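Local coordinates for protein LbaCas13a H328A (C2c2) (Lachnospiraceae bacterium NK4A179, PDB 5WLH) that binds a CRISPR guide RNA and probably acts as a guide-directed nuclease of the Cas13a family that cleaves RNA, at residues 905-908 with 909-913; 222-225 with 226-229; 298-301 with 302-306. All blocks are in the same frame, centred on the assembly; numbering follows the deposited sequence.

Contact 1: residues 905-908 with 909-913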
loop_
_atom_site.group_PDB
_atom_site.type_symbol
_atom_site.label_atom_id
_atom_site.label_comp_id
_atom_site.label_asym_id
_atom_site.label_seq_id
_atom_site.Cartn_x
_atom_site.Cartn_y
_atom_site.Cartn_z
ATOM N N LYS A 905 20.826 15.031 5.410
ATOM C CA LYS A 905 19.490 15.061 4.824
ATOM C C LYS A 905 18.504 14.234 5.639
ATOM O O LYS A 905 17.386 14.684 5.918
ATOM C CB LYS A 905 19.514 14.536 3.390
ATOM C CG LYS A 905 20.313 15.338 2.393
ATOM C CD LYS A 905 20.135 14.630 1.047
ATOM C CE LYS A 905 21.270 14.899 0.115
ATOM N NZ LYS A 905 21.124 14.035 -1.081
ATOM N N TRP A 906 18.870 12.990 5.966
ATOM C CA TRP A 906 17.969 12.162 6.770
ATOM C C TRP A 906 17.653 12.846 8.086
ATOM O O TRP A 906 16.521 12.789 8.579
ATOM C CB TRP A 906 18.589 10.794 7.045
ATOM C CG TRP A 906 18.601 9.919 5.868
ATOM C CD1 TRP A 906 19.658 9.679 5.039
ATOM C CD2 TRP A 906 17.504 9.155 5.356
ATOM N NE1 TRP A 906 19.288 8.807 4.041
ATOM C CE2 TRP A 906 17.971 8.467 4.217
ATOM C CE3 TRP A 906 16.175 8.985 5.752
ATOM C CZ2 TRP A 906 17.154 7.629 3.463
ATOM C CZ3 TRP A 906 15.366 8.143 5.009
ATOM C CH2 TRP A 906 15.859 7.477 3.878
ATOM N N TYR A 907 18.659 13.483 8.674
ATOM C CA TYR A 907 18.469 14.229 9.904
ATOM C C TYR A 907 17.423 15.318 9.744
ATOM O O TYR A 907 16.410 15.327 10.453
ATOM C CB TYR A 907 19.805 14.826 10.333
ATOM C CG TYR A 907 19.704 15.776 11.494
ATOM C CD1 TYR A 907 18.929 15.471 12.614
ATOM C CD2 TYR A 907 20.425 16.968 11.491
ATOM C CE1 TYR A 907 18.854 16.355 13.688
ATOM C CE2 TYR A 907 20.362 17.846 12.548
ATOM C CZ TYR A 907 19.588 17.535 13.654
ATOM O OH TYR A 907 19.535 18.419 14.715
ATOM N N ILE A 908 17.665 16.269 8.838
ATOM C CA ILE A 908 16.769 17.419 8.743
ATOM C C ILE A 908 15.375 16.989 8.293
ATOM O O ILE A 908 14.372 17.474 8.819
ATOM C CB ILE A 908 17.364 18.491 7.815
ATOM C CG1 ILE A 908 18.651 19.049 8.440
ATOM C CG2 ILE A 908 16.357 19.618 7.554
ATOM C CD1 ILE A 908 18.411 19.697 9.838
ATOM N N VAL A 909 15.279 16.082 7.316
ATOM C CA VAL A 909 13.951 15.681 6.851
ATOM C C VAL A 909 13.171 15.013 7.981
ATOM O O VAL A 909 12.030 15.391 8.264
ATOM C CB VAL A 909 14.048 14.784 5.604
ATOM C CG1 VAL A 909 12.688 14.139 5.295
ATOM C CG2 VAL A 909 14.472 15.621 4.419
ATOM N N SER A 910 13.782 14.040 8.666
ATOM C CA SER A 910 13.035 13.351 9.721
ATOM C C SER A 910 12.767 14.280 10.894
ATOM O O SER A 910 11.719 14.177 11.544
ATOM C CB SER A 910 13.783 12.106 10.199
ATOM O OG SER A 910 14.985 12.444 10.871
ATOM N N ARG A 911 13.681 15.217 11.142
ATOM C CA ARG A 911 13.557 16.079 12.310
ATOM C C ARG A 911 12.370 17.023 12.191
ATOM O O ARG A 911 11.826 17.454 13.211
ATOM C CB ARG A 911 14.856 16.871 12.507
ATOM C CG ARG A 911 14.940 17.604 13.838
ATOM C CD ARG A 911 14.980 16.661 15.019
ATOM N NE ARG A 911 15.136 17.423 16.258
ATOM C CZ ARG A 911 14.125 17.905 16.984
ATOM N NH1 ARG A 911 12.861 17.696 16.626
ATOM N NH2 ARG A 911 14.384 18.596 18.082
ATOM N N PHE A 912 11.964 17.367 10.966
ATOM C CA PHE A 912 10.848 18.278 10.749
ATOM C C PHE A 912 9.512 17.558 10.622
ATOM O O PHE A 912 8.530 18.173 10.205
ATOM C CB PHE A 912 11.110 19.138 9.513
ATOM C CG PHE A 912 11.849 20.396 9.839
ATOM C CD1 PHE A 912 11.166 21.503 10.312
ATOM C CD2 PHE A 912 13.229 20.439 9.762
ATOM C CE1 PHE A 912 11.840 22.644 10.658
ATOM C CE2 PHE A 912 13.919 21.588 10.106
ATOM C CZ PHE A 912 13.222 22.691 10.559
ATOM N N LEU A 913 9.454 16.280 10.980
ATOM C CA LEU A 913 8.197 15.544 10.941
ATOM C C LEU A 913 7.494 15.611 12.290
ATOM O O LEU A 913 8.092 15.939 13.305
ATOM C CB LEU A 913 8.450 14.085 10.573
ATOM C CG LEU A 913 9.116 13.823 9.229
ATOM C CD1 LEU A 913 9.378 12.326 9.081
ATOM C CD2 LEU A 913 8.213 14.363 8.097
#
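Arg911 and Tyr907 lie alongside each other, pointing the same way, on the last turn of the alpha-helix 901-911. From CB, which rests 3.0 Å from Tyr907 O, the arginine runs to CG and CD, both 4.1 Å from Tyr907 CE1; CD comes at the ring obliquely. A bend at chi2 (65°) carries the chain along the tyrosine rather than straight out of the helix, and the two flat groups end 53° apart. At the tip NE forms a salt bridge with Glu631, whose same oxygen OE1 also bonds Tyr907 OH, so one carboxylate oxygen ties both side chains together. Next along the chain, Ser910 has OG between its own N and carbonyl carbon (chi1 67°), which turns the hydroxyl back to Trp906. OG also bonds Ser970 of helix 960-974. Ile908 CG2 touches Phe912 CD2 at 3.9 Å where the chain leaves the helix; the last i to i+4 bond across the contact, Phe912 N to Ile908 O, is long at 3.2 Å. Trp906 O is gripped twice, by Ser910 N at 3.0 Å and by Ser910 OG at 2.8 Å, the two donors reaching it from opposite faces of its carbonyl plane.

Contact 2: residues 222-225 with 226-229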
loop_
_atom_site.group_PDB
_atom_site.type_symbol
_atom_site.label_atom_id
_atom_site.label_comp_id
_atom_site.label_asym_id
_atom_site.label_seq_id
_atom_site.Cartn_x
_atom_site.Cartn_y
_atom_site.Cartn_z
ATOM N N PHE A 222 -21.660 -34.367 -16.537
ATOM C CA PHE A 222 -21.448 -34.307 -15.097
ATOM C C PHE A 222 -20.532 -35.424 -14.607
ATOM O O PHE A 222 -19.435 -35.149 -14.111
ATOM C CB PHE A 222 -22.767 -34.348 -14.318
ATOM C CG PHE A 222 -22.562 -34.317 -12.829
ATOM C CD1 PHE A 222 -22.029 -33.188 -12.221
ATOM C CD2 PHE A 222 -22.860 -35.419 -12.043
ATOM C CE1 PHE A 222 -21.821 -33.149 -10.843
ATOM C CE2 PHE A 222 -22.640 -35.387 -10.678
ATOM C CZ PHE A 222 -22.126 -34.248 -10.078
ATOM N N ILE A 223 -20.950 -36.685 -14.742
ATOM C CA ILE A 223 -20.249 -37.761 -14.042
ATOM C C ILE A 223 -18.811 -37.860 -14.518
ATOM O O ILE A 223 -17.874 -37.912 -13.709
ATOM C CB ILE A 223 -20.983 -39.098 -14.234
ATOM C CG1 ILE A 223 -22.370 -39.033 -13.600
ATOM C CG2 ILE A 223 -20.149 -40.216 -13.632
ATOM C CD1 ILE A 223 -23.178 -40.331 -13.768
ATOM N N ASP A 224 -18.616 -37.902 -15.839
ATOM C CA ASP A 224 -17.272 -38.013 -16.387
ATOM C C ASP A 224 -16.418 -36.835 -15.957
ATOM O O ASP A 224 -15.226 -36.996 -15.684
ATOM C CB ASP A 224 -17.313 -38.093 -17.912
ATOM C CG ASP A 224 -17.787 -39.449 -18.429
ATOM O OD1 ASP A 224 -17.958 -40.405 -17.636
ATOM O OD2 ASP A 224 -18.005 -39.539 -19.648
ATOM N N TYR A 225 -17.011 -35.643 -15.903
ATOM C CA TYR A 225 -16.263 -34.478 -15.453
ATOM C C TYR A 225 -15.873 -34.607 -13.989
ATOM O O TYR A 225 -14.742 -34.277 -13.616
ATOM C CB TYR A 225 -17.065 -33.193 -15.674
ATOM C CG TYR A 225 -16.183 -31.981 -15.505
ATOM C CD1 TYR A 225 -15.452 -31.489 -16.570
ATOM C CD2 TYR A 225 -16.042 -31.366 -14.264
ATOM C CE1 TYR A 225 -14.607 -30.407 -16.416
ATOM C CE2 TYR A 225 -15.206 -30.274 -14.100
ATOM C CZ TYR A 225 -14.494 -29.802 -15.185
ATOM O OH TYR A 225 -13.659 -28.718 -15.044
ATOM N N VAL A 226 -16.804 -35.060 -13.144
ATOM C CA VAL A 226 -16.486 -35.266 -11.729
ATOM C C VAL A 226 -15.276 -36.176 -11.580
ATOM O O VAL A 226 -14.385 -35.923 -10.756
ATOM C CB VAL A 226 -17.713 -35.823 -10.979
ATOM C CG1 VAL A 226 -17.311 -36.317 -9.581
ATOM C CG2 VAL A 226 -18.763 -34.753 -10.856
ATOM N N LEU A 227 -15.209 -37.245 -12.375
ATOM C CA LEU A 227 -14.051 -38.131 -12.283
ATOM C C LEU A 227 -12.771 -37.440 -12.751
ATOM O O LEU A 227 -11.705 -37.649 -12.165
ATOM C CB LEU A 227 -14.286 -39.407 -13.081
ATOM C CG LEU A 227 -15.521 -40.178 -12.602
ATOM C CD1 LEU A 227 -16.184 -40.889 -13.766
ATOM C CD2 LEU A 227 -15.136 -41.145 -11.517
ATOM N N GLU A 228 -12.850 -36.627 -13.809
ATOM C CA GLU A 228 -11.687 -35.834 -14.216
ATOM C C GLU A 228 -11.262 -34.881 -13.112
ATOM O O GLU A 228 -10.066 -34.635 -12.914
ATOM C CB GLU A 228 -11.994 -35.039 -15.485
ATOM C CG GLU A 228 -12.358 -35.868 -16.687
ATOM C CD GLU A 228 -12.859 -35.009 -17.830
ATOM O OE1 GLU A 228 -12.462 -33.818 -17.880
ATOM O OE2 GLU A 228 -13.668 -35.506 -18.653
ATOM N N ASP A 229 -12.236 -34.328 -12.391
ATOM C CA ASP A 229 -11.952 -33.415 -11.292
ATOM C C ASP A 229 -11.393 -34.163 -10.084
ATOM O O ASP A 229 -10.403 -33.733 -9.474
ATOM C CB ASP A 229 -13.231 -32.662 -10.926
ATOM C CG ASP A 229 -12.987 -31.529 -9.946
ATOM O OD1 ASP A 229 -12.044 -30.754 -10.173
ATOM O OD2 ASP A 229 -13.752 -31.417 -8.963
#
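Val226 sets one methyl, CG2, over a face of the Phe222 ring, one turn earlier in the alpha-helix 218-230. This is a CH-pi contact: CG2 lies 3.7 Å from the ring centroid, displaced toward the rim, and is nearest to CE1 and CZ, with Phe222 CE1 3.5 Å away. With CG anti to the backbone N (chi1 179°) and beside the carbonyl carbon, the phenyl ring stands out from the helix with one face toward Val226. Ile223 CG2 and Leu227 CD1 run side by side, 4.0 Å apart. Glu228 stretches out beyond CG and crosses Tyr225 at about a right angle, its OE1 4.0 Å from Tyr225 CD1. Tyr225 also packs on a phosphate of the bound RNA.

Beneath these side chains the backbone supplies successive i to i+4 bonds, such as Val226 N to Phe222 O at 2.8 Å (165° at the hydrogen) and Asp229 N to Tyr225 O at 2.8 Å. The acids Asp224 and Glu228 stand on one side, Asp224 OD2 and Glu228 OE2 6.0 Å apart; outside partners probably offset this like charge. Asp224 OD2 has a salt bridge with Arg220 and a hydrogen bond with Ser136, while Glu228 makes salt bridges with Arg129 (OE2) and Arg234 (OE1) and a hydrogen bond with Ser125.

The helix is thus wedged between neighbours: helix 193-206 receives Phe222 through Val195, Leu199 and Leu202, helix 115-130 meets Asp224, Leu227 and Glu228, and helix 233-244 closes on Tyr225 and Glu228.

Contact 3: residues 298-301 with 302-306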
loop_
_atom_site.group_PDB
_atom_site.type_symbol
_atom_site.label_atom_id
_atom_site.label_comp_id
_atom_site.label_asym_id
_atom_site.label_seq_id
_atom_site.Cartn_x
_atom_site.Cartn_y
_atom_site.Cartn_z
ATOM N N MET A 298 -2.212 3.417 -36.308
ATOM C CA MET A 298 -2.198 2.150 -35.587
ATOM C C MET A 298 -3.304 2.097 -34.540
ATOM O O MET A 298 -3.947 1.054 -34.370
ATOM C CB MET A 298 -0.831 1.934 -34.942
ATOM C CG MET A 298 0.263 1.646 -35.975
ATOM S SD MET A 298 1.867 1.649 -35.152
ATOM C CE MET A 298 1.846 0.042 -34.360
ATOM N N LEU A 299 -3.544 3.200 -33.830
ATOM C CA LEU A 299 -4.654 3.212 -32.878
ATOM C C LEU A 299 -5.989 3.070 -33.589
ATOM O O LEU A 299 -6.926 2.477 -33.047
ATOM C CB LEU A 299 -4.672 4.500 -32.058
ATOM C CG LEU A 299 -3.788 4.567 -30.821
ATOM C CD1 LEU A 299 -4.376 5.600 -29.846
ATOM C CD2 LEU A 299 -3.671 3.184 -30.181
ATOM N N ARG A 300 -6.098 3.607 -34.800
ATOM C CA ARG A 300 -7.345 3.451 -35.541
ATOM C C ARG A 300 -7.606 1.997 -35.901
ATOM O O ARG A 300 -8.751 1.540 -35.842
ATOM C CB ARG A 300 -7.304 4.311 -36.799
ATOM C CG ARG A 300 -8.584 4.255 -37.617
ATOM C CD ARG A 300 -8.591 5.394 -38.644
ATOM N NE ARG A 300 -8.480 6.702 -38.007
ATOM C CZ ARG A 300 -7.387 7.456 -38.038
ATOM N NH1 ARG A 300 -6.306 7.041 -38.681
ATOM N NH2 ARG A 300 -7.378 8.628 -37.424
ATOM N N ARG A 301 -6.569 1.259 -36.298
ATOM C CA ARG A 301 -6.759 -0.154 -36.593
ATOM C C ARG A 301 -7.172 -0.919 -35.348
ATOM O O ARG A 301 -8.023 -1.813 -35.410
ATOM C CB ARG A 301 -5.487 -0.753 -37.181
ATOM C CG ARG A 301 -5.181 -0.197 -38.599
ATOM C CD ARG A 301 -3.791 -0.567 -39.045
ATOM N NE ARG A 301 -3.390 0.307 -40.149
ATOM C CZ ARG A 301 -3.790 0.135 -41.406
ATOM N NH1 ARG A 301 -4.577 -0.883 -41.707
ATOM N NH2 ARG A 301 -3.393 0.967 -42.364
ATOM N N MET A 302 -6.570 -0.588 -34.206
ATOM C CA MET A 302 -6.988 -1.229 -32.963
ATOM C C MET A 302 -8.419 -0.841 -32.606
ATOM O O MET A 302 -9.199 -1.681 -32.140
ATOM C CB MET A 302 -6.024 -0.846 -31.837
ATOM C CG MET A 302 -6.215 -1.659 -30.588
ATOM S SD MET A 302 -5.011 -1.193 -29.306
ATOM C CE MET A 302 -5.726 0.332 -28.731
ATOM N N ARG A 303 -8.793 0.419 -32.850
ATOM C CA ARG A 303 -10.166 0.841 -32.608
ATOM C C ARG A 303 -11.143 0.063 -33.483
ATOM O O ARG A 303 -12.226 -0.320 -33.022
ATOM C CB ARG A 303 -10.299 2.342 -32.855
ATOM C CG ARG A 303 -11.684 2.898 -32.628
ATOM C CD ARG A 303 -12.090 2.785 -31.160
ATOM N NE ARG A 303 -13.529 2.961 -30.997
ATOM C CZ ARG A 303 -14.164 2.912 -29.834
ATOM N NH1 ARG A 303 -13.482 2.696 -28.708
ATOM N NH2 ARG A 303 -15.488 3.065 -29.803
ATOM N N ARG A 304 -10.783 -0.171 -34.749
ATOM C CA ARG A 304 -11.666 -0.940 -35.629
ATOM C C ARG A 304 -11.868 -2.356 -35.105
ATOM O O ARG A 304 -12.958 -2.928 -35.236
ATOM C CB ARG A 304 -11.101 -0.972 -37.050
ATOM C CG ARG A 304 -11.274 0.344 -37.773
ATOM C CD ARG A 304 -11.105 0.159 -39.274
ATOM N NE ARG A 304 -10.955 1.439 -39.958
ATOM C CZ ARG A 304 -9.782 1.975 -40.261
ATOM N NH1 ARG A 304 -8.663 1.336 -39.936
ATOM N NH2 ARG A 304 -9.729 3.140 -40.895
ATOM N N LEU A 305 -10.832 -2.949 -34.511
ATOM C CA LEU A 305 -11.009 -4.273 -33.929
ATOM C C LEU A 305 -12.037 -4.240 -32.805
ATOM O O LEU A 305 -12.854 -5.157 -32.678
ATOM C CB LEU A 305 -9.685 -4.818 -33.411
ATOM C CG LEU A 305 -8.698 -5.234 -34.497
ATOM C CD1 LEU A 305 -7.371 -5.640 -33.868
ATOM C CD2 LEU A 305 -9.247 -6.388 -35.304
ATOM N N VAL A 306 -11.996 -3.201 -31.966
ATOM C CA VAL A 306 -12.984 -3.086 -30.892
ATOM C C VAL A 306 -14.374 -2.900 -31.482
ATOM O O VAL A 306 -15.350 -3.523 -31.042
ATOM C CB VAL A 306 -12.626 -1.924 -29.952
ATOM C CG1 VAL A 306 -13.734 -1.716 -28.906
ATOM C CG2 VAL A 306 -11.280 -2.165 -29.283
#
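Arg300 and Arg304 meet through carbon on guanidinium. Arg300 CG sits over one face of the Arg304 guanidinium, 3.4 Å above its plane and offset toward the rim, while Arg300 CD comes within 3.4 Å of Arg304 NH2. Arg301 adds its CG at the edge of the same group, 4.0 Å from Arg304 NH1. The Arg304 chain, extended from CG to NE, folds back along the helix over the preceding turn because its CG stands anti to the carbonyl carbon (chi1 -74°). The Arg300 and Arg304 guanidinium planes are 58° apart, and the aliphatic part of Arg300, not its charged tip, does the touching.

The apolar contact is Leu299 CD2 to Met302 CE, 3.8 Å; the two side chains run alongside each other, and the methionine is bent at its last torsion, bringing the methyl round to the leucine.

Salt bridges join Arg301 NE to Asp297, i to i-4 within the helix, and Arg303 NH2 and NH1 to Asp330 and Glu434; Arg303 also makes a cation-pi contact with Trp437. Hydrogen bonds to carbonyls outside the helix take up Arg300 NE (Phe325 O), Arg304 NH1 (Arg393 O) and Arg301 NH1 (Tyr394 O).

Regular i to i+4 backbone bonds, among them Arg303 N to Leu299 O at 2.8 Å and Arg304 N to Arg300 O at 2.9 Å, complete the contact. The whole is a largely buried, arginine-rich alpha-helix, 292-311, packed between helices 268-287, 327-335 and 429-458.

How the contacts relate
Contacts 2 and 3 lie inside one alpha-helix each, 218-230 and 292-311; contact 1 covers the end of helix 901-911 and the residues just after it. Along this largely helical chain they come in the order contact 2, contact 3, contact 1. They share no helix or sheet and do not touch. Contacts 2 and 3 have centres about 42 Å apart, contacts 1 and 3 about 51 Å, and contacts 1 and 2 about 64 Å, these last two on opposite sides of the chain's centre. The nearest atom of contact 2 is about 4 Å from the bound RNA, that of contact 3 about 7 Å and that of contact 1 about 9 Å: contact 2 alone packs a residue, Tyr225, on the RNA, and the others lie near it without touching.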